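Local coordinates for PILI retraction protein PILT (Thermus thermophilus, PDB 5FL3), which probably binds and hydrolyses ATP to power the retraction of type IV pili, at residues E110-F115 / I172-K177; E268-I273 / L294-Y299; V288-I293 / R326-H331; H331-Y336 / H354-L359. All blocks are in the same frame, centred on the assembly; numbering follows the deposited sequence.

Interaction 1 (E110-F115 / I172-K177)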
loop_
_atom_site.group_PDB
_atom_site.type_symbol
_atom_site.label_atom_id
_atom_site.label_comp_id
_atom_site.label_asym_id
_atom_site.label_seq_id
_atom_site.Cartn_x
_atom_site.Cartn_y
_atom_site.Cartn_z
ATOM N N GLU A 110 8.895 -9.923 -6.448
ATOM C CA GLU A 110 9.106 -10.975 -5.480
ATOM C C GLU A 110 10.234 -10.580 -4.564
ATOM O O GLU A 110 10.699 -11.377 -3.767
ATOM C CB GLU A 110 9.419 -12.280 -6.179
ATOM C CG GLU A 110 8.609 -12.480 -7.436
ATOM C CD GLU A 110 8.797 -13.869 -7.993
ATOM O OE1 GLU A 110 8.827 -14.819 -7.170
ATOM O OE2 GLU A 110 8.927 -14.001 -9.239
ATOM N N VAL A 111 10.671 -9.334 -4.686
ATOM C CA VAL A 111 11.780 -8.832 -3.894
ATOM C C VAL A 111 11.275 -7.793 -2.902
ATOM O O VAL A 111 10.814 -6.720 -3.291
ATOM C CB VAL A 111 12.884 -8.227 -4.784
ATOM C CG1 VAL A 111 13.890 -7.474 -3.936
ATOM C CG2 VAL A 111 13.563 -9.324 -5.598
ATOM N N ILE A 112 11.367 -8.126 -1.620
ATOM C CA ILE A 112 10.781 -7.322 -0.571
ATOM C C ILE A 112 11.809 -6.462 0.125
ATOM O O ILE A 112 12.737 -6.972 0.743
ATOM C CB ILE A 112 10.089 -8.187 0.484
ATOM C CG1 ILE A 112 8.869 -8.878 -0.129
ATOM C CG2 ILE A 112 9.711 -7.335 1.708
ATOM C CD1 ILE A 112 8.243 -9.911 0.784
ATOM N N PRO A 113 11.628 -5.142 0.040
ATOM C CA PRO A 113 12.557 -4.191 0.648
ATOM C C PRO A 113 12.604 -4.362 2.163
ATOM O O PRO A 113 11.603 -4.766 2.756
ATOM C CB PRO A 113 11.960 -2.831 0.259
ATOM C CG PRO A 113 11.060 -3.117 -0.914
ATOM C CD PRO A 113 10.508 -4.465 -0.641
ATOM N N SER A 114 13.746 -4.067 2.775
ATOM C CA SER A 114 13.850 -4.062 4.227
ATOM C C SER A 114 13.178 -2.838 4.844
ATOM O O SER A 114 12.980 -1.826 4.166
ATOM C CB SER A 114 15.307 -4.078 4.642
ATOM O OG SER A 114 15.888 -2.837 4.316
ATOM N N PHE A 115 12.861 -2.924 6.132
ATOM C CA PHE A 115 12.299 -1.796 6.856
ATOM C C PHE A 115 13.186 -0.592 6.664
ATOM O O PHE A 115 12.707 0.528 6.442
ATOM C CB PHE A 115 12.170 -2.097 8.346
ATOM C CG PHE A 115 11.149 -3.138 8.668
ATOM C CD1 PHE A 115 9.917 -3.136 8.034
ATOM C CD2 PHE A 115 11.426 -4.133 9.595
ATOM C CE1 PHE A 115 8.971 -4.105 8.334
ATOM C CE2 PHE A 115 10.490 -5.103 9.899
ATOM C CZ PHE A 115 9.265 -5.095 9.273
ATOM N N ILE A 172 -2.719 -8.572 -6.404
ATOM C CA ILE A 172 -1.527 -8.959 -5.639
ATOM C C ILE A 172 -0.332 -8.168 -6.143
ATOM O O ILE A 172 -0.007 -8.249 -7.326
ATOM C CB ILE A 172 -1.199 -10.462 -5.746
ATOM C CG1 ILE A 172 -2.326 -11.304 -5.168
ATOM C CG2 ILE A 172 0.095 -10.768 -5.008
ATOM C CD1 ILE A 172 -2.126 -12.761 -5.347
ATOM N N GLU A 173 0.305 -7.407 -5.252
ATOM C CA GLU A 173 1.409 -6.526 -5.624
ATOM C C GLU A 173 2.757 -7.189 -5.356
ATOM O O GLU A 173 3.711 -6.996 -6.101
ATOM C CB GLU A 173 1.318 -5.184 -4.870
ATOM C CG GLU A 173 0.061 -4.319 -5.170
ATOM C CD GLU A 173 0.079 -3.699 -6.565
ATOM O OE1 GLU A 173 1.112 -3.864 -7.270
ATOM O OE2 GLU A 173 -0.941 -3.060 -6.964
ATOM N N PHE A 174 2.819 -7.975 -4.291
ATOM C CA PHE A 174 4.022 -8.716 -3.916
ATOM C C PHE A 174 3.722 -10.199 -3.766
ATOM O O PHE A 174 2.685 -10.565 -3.204
ATOM C CB PHE A 174 4.592 -8.181 -2.609
ATOM C CG PHE A 174 5.218 -6.840 -2.742
ATOM C CD1 PHE A 174 6.554 -6.719 -3.091
ATOM C CD2 PHE A 174 4.473 -5.693 -2.528
ATOM C CE1 PHE A 174 7.134 -5.479 -3.219
ATOM C CE2 PHE A 174 5.045 -4.453 -2.656
ATOM C CZ PHE A 174 6.375 -4.341 -3.005
ATOM N N LEU A 175 4.624 -11.045 -4.267
ATOM C CA LEU A 175 4.518 -12.495 -4.083
ATOM C C LEU A 175 5.398 -12.975 -2.925
ATOM O O LEU A 175 6.616 -12.769 -2.916
ATOM C CB LEU A 175 4.899 -13.226 -5.362
ATOM C CG LEU A 175 3.934 -12.963 -6.504
ATOM C CD1 LEU A 175 4.505 -13.515 -7.803
ATOM C CD2 LEU A 175 2.567 -13.565 -6.188
ATOM N N HIS A 176 4.772 -13.608 -1.942
ATOM C CA HIS A 176 5.504 -14.155 -0.806
ATOM C C HIS A 176 5.704 -15.638 -0.985
ATOM O O HIS A 176 4.793 -16.350 -1.428
ATOM C CB HIS A 176 4.764 -13.914 0.505
ATOM C CG HIS A 176 4.576 -12.473 0.841
ATOM N ND1 HIS A 176 5.506 -11.749 1.555
ATOM C CD2 HIS A 176 3.560 -11.620 0.574
ATOM C CE1 HIS A 176 5.067 -10.514 1.719
ATOM N NE2 HIS A 176 3.890 -10.408 1.128
ATOM N N LYS A 177 6.890 -16.116 -0.645
ATOM C CA LYS A 177 7.077 -17.551 -0.575
ATOM C C LYS A 177 6.894 -17.999 0.878
ATOM O O LYS A 177 6.912 -17.185 1.794
ATOM C CB LYS A 177 8.440 -17.955 -1.135
ATOM C CG LYS A 177 9.601 -17.382 -0.393
ATOM C CD LYS A 177 10.901 -17.673 -1.108
ATOM C CE LYS A 177 12.093 -17.168 -0.298
ATOM N NZ LYS A 177 12.307 -17.981 0.946
#
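Glu110 and Leu175 meet at the surface with their CA atoms 5.0 Å apart, the closest pair of CA atoms between 110-115 and 172-177. Their side chains run past each other as hydrocarbon: CG of Glu110 lies 4.2 Å from CD1 of Leu175, while the carboxylate continues outward and makes a long, weak ion pair with Arg89. Leu175 is held in place by backbone hydrogen bonding to Ser109, just ahead of the first segment.

Ile112 reaches across with one branch. Its CG1 stands beside the backbone N (chi1 -67°), and the extended second torsion carries CD1 forward, to 3.4 Å from CE1 of His176. The two side chains cross at about a right angle. The same branch serves Phe174 as well, since CG1 of Ile112 lies 4.3 Å from CD1 of that ring.

The carbonyl oxygen of Val111 sits at the edge of the Phe174 ring, near its plane, 3.9 Å from CE1 of Phe174, and CD of Pro113 comes to 4.4 Å from the same carbon. No hydrogen bond joins the two segments; the contact rests on van der Waals packing, largely of hydrocarbon. Behind it, Phe174 packs on Ala151 and His176 on Ile154, both of helix 146-160.

Phe174 also approaches the ADP-binding Thr148, and Pro113 lies next to Leu118, another ADP-binding residue. Placed between the last strand of the N-terminal sheet and the nucleotide-binding domain, 110-115 probably belongs to the linker between the two domains, as in PilT-type ATPases, resting here on a loop beside the P-loop helix.

Interaction 2 (E268-I273 / L294-Y299)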
loop_
_atom_site.group_PDB
_atom_site.type_symbol
_atom_site.label_atom_id
_atom_site.label_comp_id
_atom_site.label_asym_id
_atom_site.label_seq_id
_atom_site.Cartn_x
_atom_site.Cartn_y
_atom_site.Cartn_z
ATOM N N GLU A 268 -10.801 -0.637 21.225
ATOM C CA GLU A 268 -10.262 -1.823 21.884
ATOM C C GLU A 268 -9.431 -2.700 20.932
ATOM O O GLU A 268 -8.448 -3.318 21.358
ATOM C CB GLU A 268 -11.382 -2.633 22.549
ATOM C CG GLU A 268 -12.346 -3.380 21.629
ATOM C CD GLU A 268 -13.422 -4.153 22.418
ATOM O OE1 GLU A 268 -13.092 -4.792 23.454
ATOM O OE2 GLU A 268 -14.605 -4.107 22.008
ATOM N N SER A 269 -9.778 -2.709 19.644
ATOM C CA SER A 269 -9.061 -3.543 18.666
ATOM C C SER A 269 -7.919 -2.846 17.869
ATOM O O SER A 269 -7.108 -3.523 17.241
ATOM C CB SER A 269 -10.070 -4.147 17.687
ATOM O OG SER A 269 -11.015 -3.172 17.277
ATOM N N LEU A 270 -7.831 -1.519 17.897
ATOM C CA LEU A 270 -6.735 -0.835 17.195
ATOM C C LEU A 270 -5.384 -1.082 17.867
ATOM O O LEU A 270 -5.304 -1.152 19.092
ATOM C CB LEU A 270 -7.001 0.669 17.113
ATOM C CG LEU A 270 -6.109 1.477 16.171
ATOM C CD1 LEU A 270 -6.133 0.891 14.765
ATOM C CD2 LEU A 270 -6.510 2.941 16.125
ATOM N N LEU A 271 -4.331 -1.220 17.060
ATOM C CA LEU A 271 -2.951 -1.387 17.552
ATOM C C LEU A 271 -2.057 -0.225 17.186
ATOM O O LEU A 271 -1.194 0.201 17.957
ATOM C CB LEU A 271 -2.319 -2.630 16.974
ATOM C CG LEU A 271 -2.838 -3.966 17.436
ATOM C CD1 LEU A 271 -1.902 -5.019 16.893
ATOM C CD2 LEU A 271 -2.870 -3.991 18.933
ATOM N N GLY A 272 -2.248 0.242 15.960
ATOM C CA GLY A 272 -1.397 1.258 15.376
ATOM C C GLY A 272 -1.953 1.746 14.048
ATOM O O GLY A 272 -2.660 1.010 13.342
ATOM N N ILE A 273 -1.674 3.007 13.732
ATOM C CA ILE A 273 -1.929 3.542 12.402
ATOM C C ILE A 273 -0.629 4.116 11.843
ATOM O O ILE A 273 0.066 4.880 12.517
ATOM C CB ILE A 273 -3.008 4.631 12.418
ATOM C CG1 ILE A 273 -4.258 4.144 13.153
ATOM C CG2 ILE A 273 -3.329 5.093 10.997
ATOM C CD1 ILE A 273 -5.239 5.253 13.437
ATOM N N LEU A 294 0.584 6.454 15.037
ATOM C CA LEU A 294 -0.258 6.386 16.227
ATOM C C LEU A 294 -0.230 4.980 16.796
ATOM O O LEU A 294 -0.635 4.035 16.133
ATOM C CB LEU A 294 -1.694 6.797 15.913
ATOM C CG LEU A 294 -2.693 6.579 17.051
ATOM C CD1 LEU A 294 -2.184 7.247 18.306
ATOM C CD2 LEU A 294 -4.063 7.117 16.709
ATOM N N ILE A 295 0.273 4.824 18.011
ATOM C CA ILE A 295 0.242 3.521 18.657
ATOM C C ILE A 295 -0.857 3.517 19.700
ATOM O O ILE A 295 -0.946 4.424 20.525
ATOM C CB ILE A 295 1.575 3.163 19.304
ATOM C CG1 ILE A 295 2.674 3.082 18.245
ATOM C CG2 ILE A 295 1.468 1.836 20.023
ATOM C CD1 ILE A 295 2.591 1.875 17.377
ATOM N N ALA A 296 -1.700 2.492 19.658
ATOM C CA ALA A 296 -2.847 2.413 20.545
ATOM C C ALA A 296 -2.470 1.942 21.961
ATOM O O ALA A 296 -2.819 0.840 22.388
ATOM C CB ALA A 296 -3.906 1.505 19.946
ATOM N N THR A 297 -1.758 2.802 22.681
ATOM C CA THR A 297 -1.503 2.621 24.104
ATOM C C THR A 297 -2.830 2.663 24.888
ATOM O O THR A 297 -3.874 3.039 24.327
ATOM C CB THR A 297 -0.555 3.707 24.618
ATOM O OG1 THR A 297 -1.209 4.975 24.543
ATOM C CG2 THR A 297 0.704 3.752 23.769
ATOM N N PRO A 298 -2.808 2.249 26.170
ATOM C CA PRO A 298 -4.007 2.396 27.000
ATOM C C PRO A 298 -4.545 3.819 27.014
ATOM O O PRO A 298 -5.762 4.030 26.902
ATOM C CB PRO A 298 -3.518 1.978 28.383
ATOM C CG PRO A 298 -2.456 0.942 28.098
ATOM C CD PRO A 298 -1.788 1.399 26.823
ATOM N N TYR A 299 -3.646 4.792 27.123
ATOM C CA TYR A 299 -4.073 6.182 27.153
ATOM C C TYR A 299 -4.717 6.562 25.815
ATOM O O TYR A 299 -5.777 7.181 25.794
ATOM C CB TYR A 299 -2.895 7.108 27.498
ATOM C CG TYR A 299 -3.241 8.583 27.404
ATOM C CD1 TYR A 299 -3.942 9.233 28.421
ATOM C CD2 TYR A 299 -2.866 9.322 26.294
ATOM C CE1 TYR A 299 -4.262 10.589 28.321
ATOM C CE2 TYR A 299 -3.170 10.662 26.182
ATOM C CZ TYR A 299 -3.871 11.296 27.186
ATOM O OH TYR A 299 -4.163 12.636 27.022
#
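Ile273 and Leu294 form an antiparallel hydrogen-bonded pair: the N of Ile273 donates to the O of Leu294 over 2.8 Å, and the N of Leu294 returns a bond to the O of Ile273 over 3.0 Å. Both lie in the plane of the accepting carbonyl. Their side chains run side by side and point the same way. Leu294 carries CG opposite its backbone N (chi1 172°), which sets its CD2 3.9 Å from CD1 of Ile273. Gly272 faces Ile295 as the adjoining non-hydrogen-bonded pair, and its CA makes a CH-O contact with the O of Leu294.

One step further, the N of Ala296 bonds to the O of Leu271 (2.9 Å). That bond is nearly straight at the hydrogen, yet the donor stands 58° out of the carbonyl plane, so the regular strand pairing is already giving way. CB of Ala296 points toward the other segment and lies 4.3 Å from CB of Leu270. Ala296 is the centre of an inverse gamma turn, closed by Thr297 N on Ile295 O, and Thr297 then caps the next helix through its OG1 on Val300 N.

Outside this shell, Ile247 of helix 243-251 covers both Ile273 and Leu294, while Met317 and Ile313 add to the cover over Leu294. On its far edge, 270-273 is tied by backbone hydrogen bonds to Leu135 and Leu137 of strand 134-139. The segments thus form the open end of the beta hairpin 270-280/287-295, which finishes the mixed sheet of a RecA-like P-loop ATPase core with one antiparallel strand.

Interaction 3 (V288-I293 / R326-H331)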
loop_
_atom_site.group_PDB
_atom_site.type_symbol
_atom_site.label_atom_id
_atom_site.label_comp_id
_atom_site.label_asym_id
_atom_site.label_seq_id
_atom_site.Cartn_x
_atom_site.Cartn_y
_atom_site.Cartn_z
ATOM N N VAL A 288 11.401 9.605 -0.504
ATOM C CA VAL A 288 11.612 9.302 0.903
ATOM C C VAL A 288 10.247 9.273 1.612
ATOM O O VAL A 288 9.298 9.957 1.190
ATOM C CB VAL A 288 12.581 10.338 1.538
ATOM C CG1 VAL A 288 12.067 11.741 1.317
ATOM C CG2 VAL A 288 12.804 10.068 3.005
ATOM N N LEU A 289 10.138 8.457 2.659
ATOM C CA LEU A 289 8.869 8.281 3.342
ATOM C C LEU A 289 8.692 9.268 4.494
ATOM O O LEU A 289 9.528 9.369 5.397
ATOM C CB LEU A 289 8.734 6.839 3.848
ATOM C CG LEU A 289 7.460 6.452 4.619
ATOM C CD1 LEU A 289 6.205 6.675 3.796
ATOM C CD2 LEU A 289 7.525 4.998 5.069
ATOM N N ALA A 290 7.595 10.007 4.435
ATOM C CA ALA A 290 7.116 10.793 5.553
ATOM C C ALA A 290 6.094 9.933 6.263
ATOM O O ALA A 290 5.148 9.461 5.633
ATOM C CB ALA A 290 6.502 12.094 5.086
ATOM N N LEU A 291 6.271 9.740 7.567
ATOM C CA LEU A 291 5.512 8.731 8.294
ATOM C C LEU A 291 5.032 9.241 9.647
ATOM O O LEU A 291 5.823 9.777 10.445
ATOM C CB LEU A 291 6.367 7.476 8.462
ATOM C CG LEU A 291 5.781 6.379 9.329
ATOM C CD1 LEU A 291 4.468 5.880 8.731
ATOM C CD2 LEU A 291 6.766 5.241 9.471
ATOM N N GLU A 292 3.723 9.119 9.868
ATOM C CA GLU A 292 3.106 9.427 11.158
ATOM C C GLU A 292 2.659 8.126 11.830
ATOM O O GLU A 292 2.005 7.298 11.191
ATOM C CB GLU A 292 1.927 10.369 10.983
ATOM C CG GLU A 292 1.141 10.633 12.232
ATOM C CD GLU A 292 0.103 11.710 11.997
ATOM O OE1 GLU A 292 0.504 12.796 11.536
ATOM O OE2 GLU A 292 -1.102 11.486 12.256
ATOM N N ILE A 293 3.006 7.960 13.109
ATOM C CA ILE A 293 2.690 6.746 13.867
ATOM C C ILE A 293 1.796 7.013 15.067
ATOM O O ILE A 293 2.193 7.714 15.997
ATOM C CB ILE A 293 3.971 6.055 14.363
ATOM C CG1 ILE A 293 4.933 5.845 13.191
ATOM C CG2 ILE A 293 3.674 4.743 15.047
ATOM C CD1 ILE A 293 6.265 5.273 13.583
ATOM N N ARG A 326 4.855 9.816 16.617
ATOM C CA ARG A 326 5.290 11.086 16.038
ATOM C C ARG A 326 4.230 11.516 15.026
ATOM O O ARG A 326 3.552 10.668 14.437
ATOM C CB ARG A 326 6.642 10.953 15.344
ATOM C CG ARG A 326 6.536 10.172 14.067
ATOM C CD ARG A 326 7.653 9.211 13.871
ATOM N NE ARG A 326 7.727 8.824 12.475
ATOM C CZ ARG A 326 8.712 8.106 11.961
ATOM N NH1 ARG A 326 9.707 7.705 12.743
ATOM N NH2 ARG A 326 8.708 7.801 10.667
ATOM N N THR A 327 4.082 12.820 14.821
ATOM C CA THR A 327 3.149 13.323 13.824
ATOM C C THR A 327 3.865 13.491 12.493
ATOM O O THR A 327 5.098 13.398 12.434
ATOM C CB THR A 327 2.531 14.669 14.243
ATOM O OG1 THR A 327 3.565 15.644 14.399
ATOM C CG2 THR A 327 1.785 14.529 15.543
ATOM N N PHE A 328 3.103 13.728 11.429
ATOM C CA PHE A 328 3.717 14.092 10.161
ATOM C C PHE A 328 4.597 15.325 10.296
ATOM O O PHE A 328 5.730 15.325 9.810
ATOM C CB PHE A 328 2.675 14.351 9.078
ATOM C CG PHE A 328 2.617 13.284 8.047
ATOM C CD1 PHE A 328 3.034 12.002 8.349
ATOM C CD2 PHE A 328 2.202 13.563 6.764
ATOM C CE1 PHE A 328 2.994 11.005 7.416
ATOM C CE2 PHE A 328 2.172 12.558 5.822
ATOM C CZ PHE A 328 2.545 11.277 6.134
ATOM N N ASP A 329 4.069 16.368 10.943
ATOM C CA ASP A 329 4.776 17.636 11.018
ATOM C C ASP A 329 6.061 17.444 11.799
ATOM O O ASP A 329 7.052 18.117 11.528
ATOM C CB ASP A 329 3.908 18.726 11.648
ATOM C CG ASP A 329 2.749 19.143 10.752
ATOM O OD1 ASP A 329 2.746 18.711 9.576
ATOM O OD2 ASP A 329 1.870 19.920 11.219
ATOM N N GLN A 330 6.061 16.500 12.740
ATOM C CA GLN A 330 7.288 16.158 13.465
ATOM C C GLN A 330 8.293 15.438 12.581
ATOM O O GLN A 330 9.471 15.758 12.594
ATOM C CB GLN A 330 6.992 15.291 14.691
ATOM C CG GLN A 330 6.472 16.049 15.893
ATOM C CD GLN A 330 6.111 15.120 17.031
ATOM O OE1 GLN A 330 5.335 14.183 16.855
ATOM N NE2 GLN A 330 6.682 15.363 18.205
ATOM N N HIS A 331 7.841 14.464 11.809
ATOM C CA HIS A 331 8.783 13.695 11.012
ATOM C C HIS A 331 9.351 14.552 9.893
ATOM O O HIS A 331 10.482 14.328 9.466
ATOM C CB HIS A 331 8.131 12.433 10.442
ATOM C CG HIS A 331 9.109 11.470 9.842
ATOM N ND1 HIS A 331 8.914 10.873 8.613
ATOM C CD2 HIS A 331 10.297 11.003 10.298
ATOM C CE1 HIS A 331 9.938 10.085 8.340
ATOM N NE2 HIS A 331 10.792 10.144 9.347
#
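OE1 of Glu292 accepts the N of Phe328 over 2.8 Å, using the lone pair directed away from the other carboxylate oxygen. With CG anti to the backbone N (chi1 174°) and the chain extended beyond it, this side chain reaches the first turn of helix 328-337, while OE2 takes the N of Ala243; the buried carboxylate therefore ties two elements to the strand.

Next to it, Ile293 N bonds to Arg326 O in the carbonyl plane, and a weak bond returns from Arg326 N. The guanidinium folds back over the strand: NE of Arg326 donates to Leu291 O (2.9 Å, 169° at the hydrogen), within the guanidinium plane but 44° out of the carbonyl plane. CD1 of Ile293 lies over one guanidinium face, toward its rim. Across the opposite face lies His331, with Arg326 NH2 3.4 Å above its ring plane, over the centre. ND1 of that ring accepts Leu291 N over 3.1 Å, tilted from the ring plane.

With an alanine at Arg326, Leu291 O would probably lose its side-chain donor and the His331 ring the group that covers one face.

Phe328 sets a ring face against CB of Ala290, and Glu292 N lies at its edge. Thr327 and Gln330 close a capping box at the start of helix 328-337, set against the outermost strand of the ATPase sheet, whose Leu289 lines the ADP pocket.

Interaction 4 (H331-Y336 / H354-L359)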
loop_
_atom_site.group_PDB
_atom_site.type_symbol
_atom_site.label_atom_id
_atom_site.label_comp_id
_atom_site.label_asym_id
_atom_site.label_seq_id
_atom_site.Cartn_x
_atom_site.Cartn_y
_atom_site.Cartn_z
ATOM N N HIS A 331 7.841 14.464 11.809
ATOM C CA HIS A 331 8.783 13.695 11.012
ATOM C C HIS A 331 9.351 14.552 9.893
ATOM O O HIS A 331 10.482 14.328 9.466
ATOM C CB HIS A 331 8.131 12.433 10.442
ATOM C CG HIS A 331 9.109 11.470 9.842
ATOM N ND1 HIS A 331 8.914 10.873 8.613
ATOM C CD2 HIS A 331 10.297 11.003 10.298
ATOM C CE1 HIS A 331 9.938 10.085 8.340
ATOM N NE2 HIS A 331 10.792 10.144 9.347
ATOM N N LEU A 332 8.573 15.534 9.434
ATOM C CA LEU A 332 8.973 16.395 8.311
ATOM C C LEU A 332 10.135 17.304 8.694
ATOM O O LEU A 332 11.123 17.405 7.961
ATOM C CB LEU A 332 7.800 17.240 7.824
ATOM C CG LEU A 332 6.773 16.535 6.936
ATOM C CD1 LEU A 332 5.557 17.424 6.707
ATOM C CD2 LEU A 332 7.381 16.087 5.599
ATOM N N VAL A 333 9.994 17.972 9.838
ATOM C CA VAL A 333 11.097 18.673 10.487
ATOM C C VAL A 333 12.365 17.815 10.468
ATOM O O VAL A 333 13.416 18.244 9.979
ATOM C CB VAL A 333 10.741 19.041 11.944
ATOM C CG1 VAL A 333 11.990 19.202 12.774
ATOM C CG2 VAL A 333 9.884 20.303 11.986
ATOM N N GLU A 334 12.240 16.589 10.967
ATOM C CA GLU A 334 13.357 15.656 11.044
ATOM C C GLU A 334 13.928 15.329 9.661
ATOM O O GLU A 334 15.133 15.167 9.500
ATOM C CB GLU A 334 12.910 14.379 11.766
ATOM C CG GLU A 334 14.010 13.361 11.986
ATOM C CD GLU A 334 13.553 12.166 12.817
ATOM O OE1 GLU A 334 12.415 12.192 13.351
ATOM O OE2 GLU A 334 14.337 11.194 12.929
ATOM N N LEU A 335 13.061 15.239 8.659
ATOM C CA LEU A 335 13.509 14.956 7.294
ATOM C C LEU A 335 14.166 16.184 6.668
ATOM O O LEU A 335 15.190 16.067 5.990
ATOM C CB LEU A 335 12.337 14.464 6.419
ATOM C CG LEU A 335 11.890 13.017 6.688
ATOM C CD1 LEU A 335 10.485 12.752 6.168
ATOM C CD2 LEU A 335 12.892 12.011 6.105
ATOM N N TYR A 336 13.567 17.355 6.897
ATOM C CA TYR A 336 14.118 18.611 6.394
ATOM C C TYR A 336 15.490 18.916 6.997
ATOM O O TYR A 336 16.455 19.093 6.246
ATOM C CB TYR A 336 13.184 19.786 6.661
ATOM C CG TYR A 336 13.795 21.078 6.196
ATOM C CD1 TYR A 336 14.060 21.285 4.850
ATOM C CD2 TYR A 336 14.154 22.073 7.096
ATOM C CE1 TYR A 336 14.638 22.452 4.403
ATOM C CE2 TYR A 336 14.730 23.256 6.658
ATOM C CZ TYR A 336 14.973 23.440 5.306
ATOM O OH TYR A 336 15.556 24.606 4.841
ATOM N N HIS A 354 2.012 26.092 9.175
ATOM C CA HIS A 354 2.263 26.967 10.302
ATOM C C HIS A 354 2.995 26.226 11.412
ATOM O O HIS A 354 4.123 26.585 11.764
ATOM C CB HIS A 354 0.947 27.533 10.832
ATOM C CG HIS A 354 1.112 28.407 12.033
ATOM N ND1 HIS A 354 1.345 29.761 11.939
ATOM C CD2 HIS A 354 1.089 28.118 13.356
ATOM C CE1 HIS A 354 1.454 30.273 13.153
ATOM N NE2 HIS A 354 1.303 29.297 14.030
ATOM N N GLU A 355 2.357 25.181 11.947
ATOM C CA GLU A 355 2.924 24.419 13.060
ATOM C C GLU A 355 4.285 23.847 12.676
ATOM O O GLU A 355 5.091 23.497 13.539
ATOM C CB GLU A 355 1.966 23.300 13.522
ATOM C CG GLU A 355 0.683 23.812 14.237
ATOM C CD GLU A 355 -0.249 22.696 14.756
ATOM O OE1 GLU A 355 0.208 21.861 15.573
ATOM O OE2 GLU A 355 -1.447 22.670 14.371
ATOM N N PHE A 356 4.551 23.788 11.376
ATOM C CA PHE A 356 5.837 23.320 10.885
ATOM C C PHE A 356 6.986 24.264 11.244
ATOM O O PHE A 356 7.955 23.840 11.886
ATOM C CB PHE A 356 5.799 23.116 9.365
ATOM C CG PHE A 356 7.124 22.697 8.782
ATOM C CD1 PHE A 356 7.602 21.412 8.970
ATOM C CD2 PHE A 356 7.895 23.590 8.058
ATOM C CE1 PHE A 356 8.822 21.028 8.449
ATOM C CE2 PHE A 356 9.113 23.205 7.534
ATOM C CZ PHE A 356 9.574 21.926 7.726
ATOM N N ARG A 357 6.892 25.529 10.825
ATOM C CA ARG A 357 8.016 26.456 11.010
ATOM C C ARG A 357 8.281 26.730 12.492
ATOM O O ARG A 357 9.431 26.850 12.907
ATOM C CB ARG A 357 7.779 27.765 10.248
ATOM C CG ARG A 357 8.906 28.810 10.401
ATOM C CD ARG A 357 10.298 28.309 9.954
ATOM N NE ARG A 357 11.299 29.385 10.012
ATOM C CZ ARG A 357 12.621 29.209 9.999
ATOM N NH1 ARG A 357 13.133 27.986 9.938
ATOM N NH2 ARG A 357 13.434 30.266 10.059
ATOM N N LEU A 358 7.218 26.816 13.283
ATOM C CA LEU A 358 7.355 26.830 14.733
ATOM C C LEU A 358 8.235 25.673 15.182
ATOM O O LEU A 358 9.340 25.871 15.692
ATOM C CB LEU A 358 5.988 26.736 15.412
ATOM C CG LEU A 358 5.074 27.948 15.286
ATOM C CD1 LEU A 358 3.796 27.730 16.083
ATOM C CD2 LEU A 358 5.802 29.192 15.753
ATOM N N LEU A 359 7.729 24.465 14.967
ATOM C CA LEU A 359 8.435 23.235 15.296
ATOM C C LEU A 359 9.869 23.203 14.758
ATOM O O LEU A 359 10.787 22.738 15.441
ATOM C CB LEU A 359 7.652 22.042 14.751
ATOM C CG LEU A 359 7.346 20.899 15.711
ATOM C CD1 LEU A 359 6.322 21.325 16.751
ATOM C CD2 LEU A 359 6.848 19.697 14.939
#
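Leu332 opens the contact with Phe356, in a crossing of two helices within the C-terminal helical region that follows the ATPase core of this PilT. The axes of the short helical segments 331-336 and 354-359 approach to 9.8 Å, and their N-to-C directions differ by 55°. CB of Leu332 lies 4.0 Å from CE1 of Phe356, and the carbonyl carbon of Leu332 sits in the plane of that ring, at its edge. On another side, Leu332 packs against Ala290 of strand 287-295, which links the crossing to the sheet.

Val333 contributes the largest area within 331-336. Its CG2 is the methyl beside the backbone N, and from there it meets two residues one turn apart on the second helix: CE1 of Phe356 at 3.8 Å and CB of Leu359 at 4.0 Å. The side chains of Val333 and Phe356 meet at a slant, and the backbone N of Val333 also lies near the ring plane, facing its edge. The phenyl ring thus meets 331-336 with its edge.

Tyr336, a turn beyond Leu332, touches the same ring edge with its CB, which again stands near the ring plane. Around the Phe356 ring, Leu343, Ala346 and Leu347 of helix 343-349 supply further cover, so three helices share it. On the second helix, Glu355 turns elsewhere and forms a salt bridge with Lys314.

Phe356 makes its reach with CG anti to the backbone N (chi1 177°), which brings CZ to 4.3 Å from CB of Tyr336.

Interactions 2 and 3 follow each other along strand 287-295, their centres about 17 Å apart: the first pairs its end with strand 270-280, the second binds the same strand to helix 328-337. That helix continues into interaction 4, whose centre is about 10 Å from that of interaction 3; the two share His331, and CD1 of Leu335 packs 3.6 Å from the O of Leu289. Interaction 1 stands apart, its centre about 23 Å from that of interaction 3, but both border the nucleotide: the side chain of Leu289 comes within about 4 Å of ADP and that of Phe174 within about 5 Å. The side chains of Ile273 and Leu332 each remain about 13 Å from ADP.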